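Long-range contact in Tb427.07.360- putative uncharacterized metacyclic invariant surface protein from Trypanosoma brucei (Trypanosoma brucei, PDB 5VTL), which is of unknown function but is an invariant surface protein of extended helical architecture, probably displayed on metacyclic trypanosomes: residues Asp37-Arg51 / Arg188-Ala202. Residues are numbered along the deposited sequence; the frame is centred on the assembly and turned at random.
Sequences DASKAREGCQDAVRR and RVAARAAESNARKAA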
loop_
_atom_site.group_PDB
_atom_site.type_symbol
_atom_site.label_atom_id
_atom_site.label_comp_id
_atom_site.label_asym_id
_atom_site.label_seq_id
_atom_site.Cartn_x
_atom_site.Cartn_y
_atom_site.Cartn_z
ATOM N N ASP A 37 -0.848 -10.480 -11.512
ATOM C CA ASP A 37 0.423 -10.674 -12.196
ATOM C C ASP A 37 1.186 -11.906 -11.657
ATOM O O ASP A 37 1.868 -12.619 -12.419
ATOM C CB ASP A 37 1.282 -9.428 -12.099
ATOM C CG ASP A 37 2.402 -9.434 -13.118
ATOM O OD1 ASP A 37 2.104 -9.327 -14.330
ATOM O OD2 ASP A 37 3.577 -9.571 -12.719
ATOM N N ALA A 38 1.071 -12.152 -10.353
ATOM C CA ALA A 38 1.685 -13.324 -9.753
ATOM C C ALA A 38 1.077 -14.613 -10.321
ATOM O O ALA A 38 1.802 -15.566 -10.599
ATOM C CB ALA A 38 1.565 -13.299 -8.217
ATOM N N SER A 39 -0.243 -14.629 -10.510
ATOM C CA SER A 39 -0.908 -15.782 -11.100
ATOM C C SER A 39 -0.456 -15.971 -12.544
ATOM O O SER A 39 -0.258 -17.112 -13.003
ATOM C CB SER A 39 -2.435 -15.633 -11.008
ATOM O OG SER A 39 -2.858 -15.578 -9.664
ATOM N N LYS A 40 -0.275 -14.867 -13.262
ATOM C CA LYS A 40 0.145 -14.942 -14.646
ATOM C C LYS A 40 1.566 -15.557 -14.693
ATOM O O LYS A 40 1.896 -16.348 -15.588
ATOM C CB LYS A 40 0.137 -13.563 -15.289
ATOM C CG LYS A 40 0.534 -13.571 -16.764
ATOM C CD LYS A 40 0.472 -12.174 -17.412
ATOM C CE LYS A 40 -0.937 -11.608 -17.527
ATOM N NZ LYS A 40 -1.816 -12.375 -18.462
ATOM N N ALA A 41 2.394 -15.199 -13.717
ATOM C CA ALA A 41 3.755 -15.737 -13.647
ATOM C C ALA A 41 3.745 -17.238 -13.382
ATOM O O ALA A 41 4.512 -17.994 -13.960
ATOM C CB ALA A 41 4.571 -14.995 -12.584
ATOM N N ARG A 42 2.866 -17.672 -12.504
ATOM C CA ARG A 42 2.762 -19.081 -12.204
ATOM C C ARG A 42 2.273 -19.836 -13.444
ATOM O O ARG A 42 2.755 -20.930 -13.765
ATOM C CB ARG A 42 1.835 -19.279 -11.005
ATOM C CG ARG A 42 1.558 -20.743 -10.614
ATOM C CD ARG A 42 0.308 -21.312 -11.270
ATOM N NE ARG A 42 -0.866 -20.562 -10.864
ATOM C CZ ARG A 42 -2.030 -20.561 -11.499
ATOM N NH1 ARG A 42 -2.212 -21.275 -12.604
ATOM N NH2 ARG A 42 -3.012 -19.803 -11.039
ATOM N N GLU A 43 1.314 -19.262 -14.149
ATOM C CA GLU A 43 0.853 -19.877 -15.402
ATOM C C GLU A 43 2.027 -20.055 -16.386
ATOM O O GLU A 43 2.159 -21.086 -17.034
ATOM C CB GLU A 43 -0.244 -19.020 -16.033
ATOM C CG GLU A 43 -1.593 -19.192 -15.364
ATOM C CD GLU A 43 -2.571 -18.067 -15.719
ATOM O OE1 GLU A 43 -2.209 -17.211 -16.551
ATOM O OE2 GLU A 43 -3.668 -18.023 -15.137
ATOM N N GLY A 44 2.897 -19.058 -16.459
ATOM C CA GLY A 44 4.071 -19.120 -17.308
ATOM C C GLY A 44 5.024 -20.225 -16.880
ATOM O O GLY A 44 5.695 -20.836 -17.711
ATOM N N CYS A 45 5.104 -20.474 -15.575
ATOM C CA CYS A 45 5.913 -21.589 -15.081
ATOM C C CYS A 45 5.305 -22.909 -15.480
ATOM O O CYS A 45 6.011 -23.836 -15.805
ATOM C CB CYS A 45 6.049 -21.558 -13.558
ATOM S SG CYS A 45 7.080 -20.220 -12.981
ATOM N N GLN A 46 3.982 -23.016 -15.415
ATOM C CA GLN A 46 3.311 -24.230 -15.852
ATOM C C GLN A 46 3.596 -24.530 -17.316
ATOM O O GLN A 46 3.800 -25.697 -17.693
ATOM C CB GLN A 46 1.803 -24.093 -15.599
ATOM C CG GLN A 46 1.463 -24.219 -14.115
ATOM C CD GLN A 46 0.008 -23.950 -13.843
ATOM O OE1 GLN A 46 -0.536 -22.966 -14.325
ATOM N NE2 GLN A 46 -0.628 -24.812 -13.063
ATOM N N ASP A 47 3.637 -23.479 -18.135
ATOM C CA ASP A 47 3.907 -23.601 -19.571
ATOM C C ASP A 47 5.342 -24.075 -19.792
ATOM O O ASP A 47 5.624 -24.900 -20.664
ATOM C CB ASP A 47 3.713 -22.253 -20.261
ATOM C CG ASP A 47 3.771 -22.350 -21.794
ATOM O OD1 ASP A 47 2.979 -23.111 -22.384
ATOM O OD2 ASP A 47 4.612 -21.666 -22.404
ATOM N N ALA A 48 6.242 -23.547 -18.974
ATOM C CA ALA A 48 7.661 -23.832 -19.093
ATOM C C ALA A 48 7.870 -25.296 -18.747
ATOM O O ALA A 48 8.615 -25.995 -19.437
ATOM C CB ALA A 48 8.464 -22.899 -18.165
ATOM N N VAL A 49 7.186 -25.773 -17.702
ATOM C CA VAL A 49 7.284 -27.177 -17.313
ATOM C C VAL A 49 6.793 -28.056 -18.473
ATOM O O VAL A 49 7.440 -29.028 -18.837
ATOM C CB VAL A 49 6.508 -27.491 -15.987
ATOM C CG1 VAL A 49 6.329 -28.974 -15.771
ATOM C CG2 VAL A 49 7.234 -26.894 -14.757
ATOM N N ARG A 50 5.656 -27.708 -19.063
ATOM C CA ARG A 50 5.157 -28.470 -20.212
ATOM C C ARG A 50 6.182 -28.503 -21.337
ATOM O O ARG A 50 6.460 -29.557 -21.909
ATOM C CB ARG A 50 3.840 -27.890 -20.729
ATOM C CG ARG A 50 3.268 -28.663 -21.915
ATOM C CD ARG A 50 2.114 -27.950 -22.569
ATOM N NE ARG A 50 2.452 -26.586 -22.955
ATOM C CZ ARG A 50 3.200 -26.258 -24.003
ATOM N NH1 ARG A 50 3.723 -27.198 -24.771
ATOM N NH2 ARG A 50 3.449 -24.984 -24.267
ATOM N N ARG A 51 6.750 -27.352 -21.660
ATOM C CA ARG A 51 7.742 -27.282 -22.720
ATOM C C ARG A 51 8.955 -28.159 -22.449
ATOM O O ARG A 51 9.432 -28.879 -23.328
ATOM C CB ARG A 51 8.166 -25.836 -22.914
ATOM C CG ARG A 51 7.085 -24.964 -23.542
ATOM C CD ARG A 51 7.497 -23.522 -23.506
ATOM N NE ARG A 51 8.750 -23.285 -24.226
ATOM C CZ ARG A 51 9.425 -22.135 -24.195
ATOM N NH1 ARG A 51 10.541 -21.988 -24.898
ATOM N NH2 ARG A 51 8.986 -21.124 -23.454
ATOM N N ARG A 188 4.792 -10.791 -5.925
ATOM C CA ARG A 188 4.734 -10.703 -7.368
ATOM C C ARG A 188 6.134 -10.707 -8.003
ATOM O O ARG A 188 6.373 -11.372 -8.999
ATOM C CB ARG A 188 3.989 -9.436 -7.777
ATOM C CG ARG A 188 3.971 -9.205 -9.308
ATOM C CD ARG A 188 3.949 -7.729 -9.652
ATOM N NE ARG A 188 4.374 -7.499 -11.033
ATOM C CZ ARG A 188 5.539 -6.966 -11.407
ATOM N NH1 ARG A 188 5.790 -6.819 -12.704
ATOM N NH2 ARG A 188 6.444 -6.564 -10.514
ATOM N N VAL A 189 7.053 -9.955 -7.433
ATOM C CA VAL A 189 8.426 -9.951 -7.927
ATOM C C VAL A 189 9.037 -11.359 -7.840
ATOM O O VAL A 189 9.711 -11.799 -8.753
ATOM C CB VAL A 189 9.286 -8.983 -7.109
ATOM C CG1 VAL A 189 10.763 -9.102 -7.491
ATOM C CG2 VAL A 189 8.800 -7.560 -7.310
ATOM N N ALA A 190 8.794 -12.045 -6.728
ATOM C CA ALA A 190 9.261 -13.417 -6.524
ATOM C C ALA A 190 8.667 -14.380 -7.539
ATOM O O ALA A 190 9.372 -15.230 -8.065
ATOM C CB ALA A 190 8.919 -13.883 -5.097
ATOM N N ALA A 191 7.372 -14.252 -7.823
ATOM C CA ALA A 191 6.707 -15.101 -8.808
ATOM C C ALA A 191 7.329 -14.901 -10.186
ATOM O O ALA A 191 7.570 -15.867 -10.917
ATOM C CB ALA A 191 5.208 -14.808 -8.853
ATOM N N ARG A 192 7.582 -13.648 -10.540
ATOM C CA ARG A 192 8.136 -13.340 -11.857
ATOM C C ARG A 192 9.591 -13.816 -11.918
ATOM O O ARG A 192 10.068 -14.234 -12.973
ATOM C CB ARG A 192 8.014 -11.841 -12.152
ATOM C CG ARG A 192 6.600 -11.370 -12.473
ATOM C CD ARG A 192 6.205 -11.862 -13.845
ATOM N NE ARG A 192 4.900 -11.397 -14.313
ATOM C CZ ARG A 192 4.280 -11.902 -15.377
ATOM N NH1 ARG A 192 4.840 -12.893 -16.087
ATOM N NH2 ARG A 192 3.105 -11.421 -15.745
ATOM N N ALA A 193 10.305 -13.784 -10.794
ATOM C CA ALA A 193 11.685 -14.283 -10.781
ATOM C C ALA A 193 11.718 -15.792 -10.993
ATOM O O ALA A 193 12.593 -16.308 -11.714
ATOM C CB ALA A 193 12.408 -13.914 -9.490
ATOM N N ALA A 194 10.761 -16.498 -10.399
ATOM C CA ALA A 194 10.609 -17.926 -10.670
ATOM C C ALA A 194 10.288 -18.198 -12.133
ATOM O O ALA A 194 10.813 -19.125 -12.724
ATOM C CB ALA A 194 9.522 -18.530 -9.779
ATOM N N GLU A 195 9.384 -17.417 -12.711
ATOM C CA GLU A 195 9.028 -17.631 -14.102
ATOM C C GLU A 195 10.227 -17.389 -15.029
ATOM O O GLU A 195 10.387 -18.073 -16.040
ATOM C CB GLU A 195 7.861 -16.737 -14.495
ATOM C CG GLU A 195 7.522 -16.850 -15.981
ATOM C CD GLU A 195 6.580 -15.764 -16.453
ATOM O OE1 GLU A 195 6.655 -14.641 -15.897
ATOM O OE2 GLU A 195 5.787 -16.030 -17.392
ATOM N N SER A 196 11.084 -16.441 -14.681
ATOM C CA SER A 196 12.275 -16.223 -15.487
ATOM C C SER A 196 13.185 -17.476 -15.481
ATOM O O SER A 196 13.691 -17.895 -16.518
ATOM C CB SER A 196 13.009 -14.987 -15.003
ATOM O OG SER A 196 14.218 -14.809 -15.717
ATOM N N ASN A 197 13.369 -18.095 -14.317
ATOM C CA ASN A 197 14.146 -19.331 -14.257
ATOM C C ASN A 197 13.460 -20.471 -14.985
ATOM O O ASN A 197 14.111 -21.262 -15.664
ATOM C CB ASN A 197 14.398 -19.733 -12.804
ATOM C CG ASN A 197 15.485 -18.925 -12.170
ATOM O OD1 ASN A 197 16.497 -18.616 -12.812
ATOM N ND2 ASN A 197 15.295 -18.562 -10.897
ATOM N N ALA A 198 12.139 -20.567 -14.842
ATOM C CA ALA A 198 11.404 -21.628 -15.502
ATOM C C ALA A 198 11.559 -21.489 -17.009
ATOM O O ALA A 198 11.803 -22.457 -17.701
ATOM C CB ALA A 198 9.906 -21.621 -15.108
ATOM N N ARG A 199 11.429 -20.270 -17.509
ATOM C CA ARG A 199 11.495 -20.050 -18.951
ATOM C C ARG A 199 12.888 -20.344 -19.498
ATOM O O ARG A 199 13.043 -20.934 -20.569
ATOM C CB ARG A 199 11.093 -18.614 -19.264
ATOM C CG ARG A 199 10.822 -18.382 -20.731
ATOM C CD ARG A 199 10.443 -16.935 -20.995
ATOM N NE ARG A 199 11.562 -16.027 -20.760
ATOM C CZ ARG A 199 11.597 -15.072 -19.832
ATOM N NH1 ARG A 199 10.560 -14.855 -19.019
ATOM N NH2 ARG A 199 12.688 -14.319 -19.718
ATOM N N LYS A 200 13.903 -19.950 -18.755
ATOM C CA LYS A 200 15.268 -20.237 -19.156
ATOM C C LYS A 200 15.549 -21.736 -19.194
ATOM O O LYS A 200 16.289 -22.209 -20.056
ATOM C CB LYS A 200 16.250 -19.541 -18.226
ATOM C CG LYS A 200 16.279 -18.043 -18.359
ATOM C CD LYS A 200 17.212 -17.423 -17.321
ATOM C CE LYS A 200 17.099 -15.881 -17.233
ATOM N NZ LYS A 200 17.613 -15.217 -18.457
ATOM N N ALA A 201 14.969 -22.486 -18.255
ATOM C CA ALA A 201 15.050 -23.948 -18.271
ATOM C C ALA A 201 14.393 -24.544 -19.507
ATOM O O ALA A 201 14.974 -25.412 -20.178
ATOM C CB ALA A 201 14.410 -24.519 -17.031
ATOM N N ALA A 202 13.183 -24.077 -19.819
ATOM C CA ALA A 202 12.483 -24.575 -20.991
ATOM C C ALA A 202 13.298 -24.261 -22.239
ATOM O O ALA A 202 13.407 -25.085 -23.146
ATOM C CB ALA A 202 11.108 -23.969 -21.101
#
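Asp-37 and Arg-192 lock the two helices together through a side-on salt bridge: NE and NH2 of the arginine each take one carboxylate oxygen. Both bonds are nearly straight, Arg-192 NH2 to Asp-37 OD1 at 2.7 Å and Arg-192 NE to Asp-37 OD2 at 2.8 Å. The acid lies almost in the guanidinium plane, yet its own plane is turned by 49°, and the donors therefore reach its oxygens from above. A bend at chi2 (-72°) swings the Arg-192 chain across the groove, laying one guanidinium face over the backbone of Lys-40 and Ala-41. Asp-37 OD2 also forms a salt bridge, with a weak hydrogen bond, to NE of Arg-188, one helical turn earlier. The remaining terminal nitrogen, Arg-192 NH1, makes a short salt bridge to Glu-195 OE1 on its syn lone pair. Arginine suits this place because it can bridge two carboxylates, which at its edges fix its rotation, while its carbon chain packs on Ala-41. Glu-195 runs alongside Ala-41 to bring OE2 within 3.5 Å of Gly-44 CA, where a CB would clash.

Beside this polar network runs a seam of small residues, whose methyls let the segment axes approach to 8.3 Å. Ala-191 CB meets the methyls of Ala-38 and Ala-41; further along, Ala-48 CB lies 3.6 Å from Ala-198 CB. Cys-45 SG fits against Glu-195 CA (3.4 Å) and the Ala-198 methyl. At the far end the Arg-51 guanidinium lies flat over Ala-202 CB, while its NH1 pairs with Glu-206.

Segments 37-51 and 188-202, of helices 4-58 and 157-209, run nearly parallel at 17° within the long helical bundle. Helix 63-102 packs against them, with Leu-73 and Ala-76 touching Cys-45 and Ala-72 touching Ala-198.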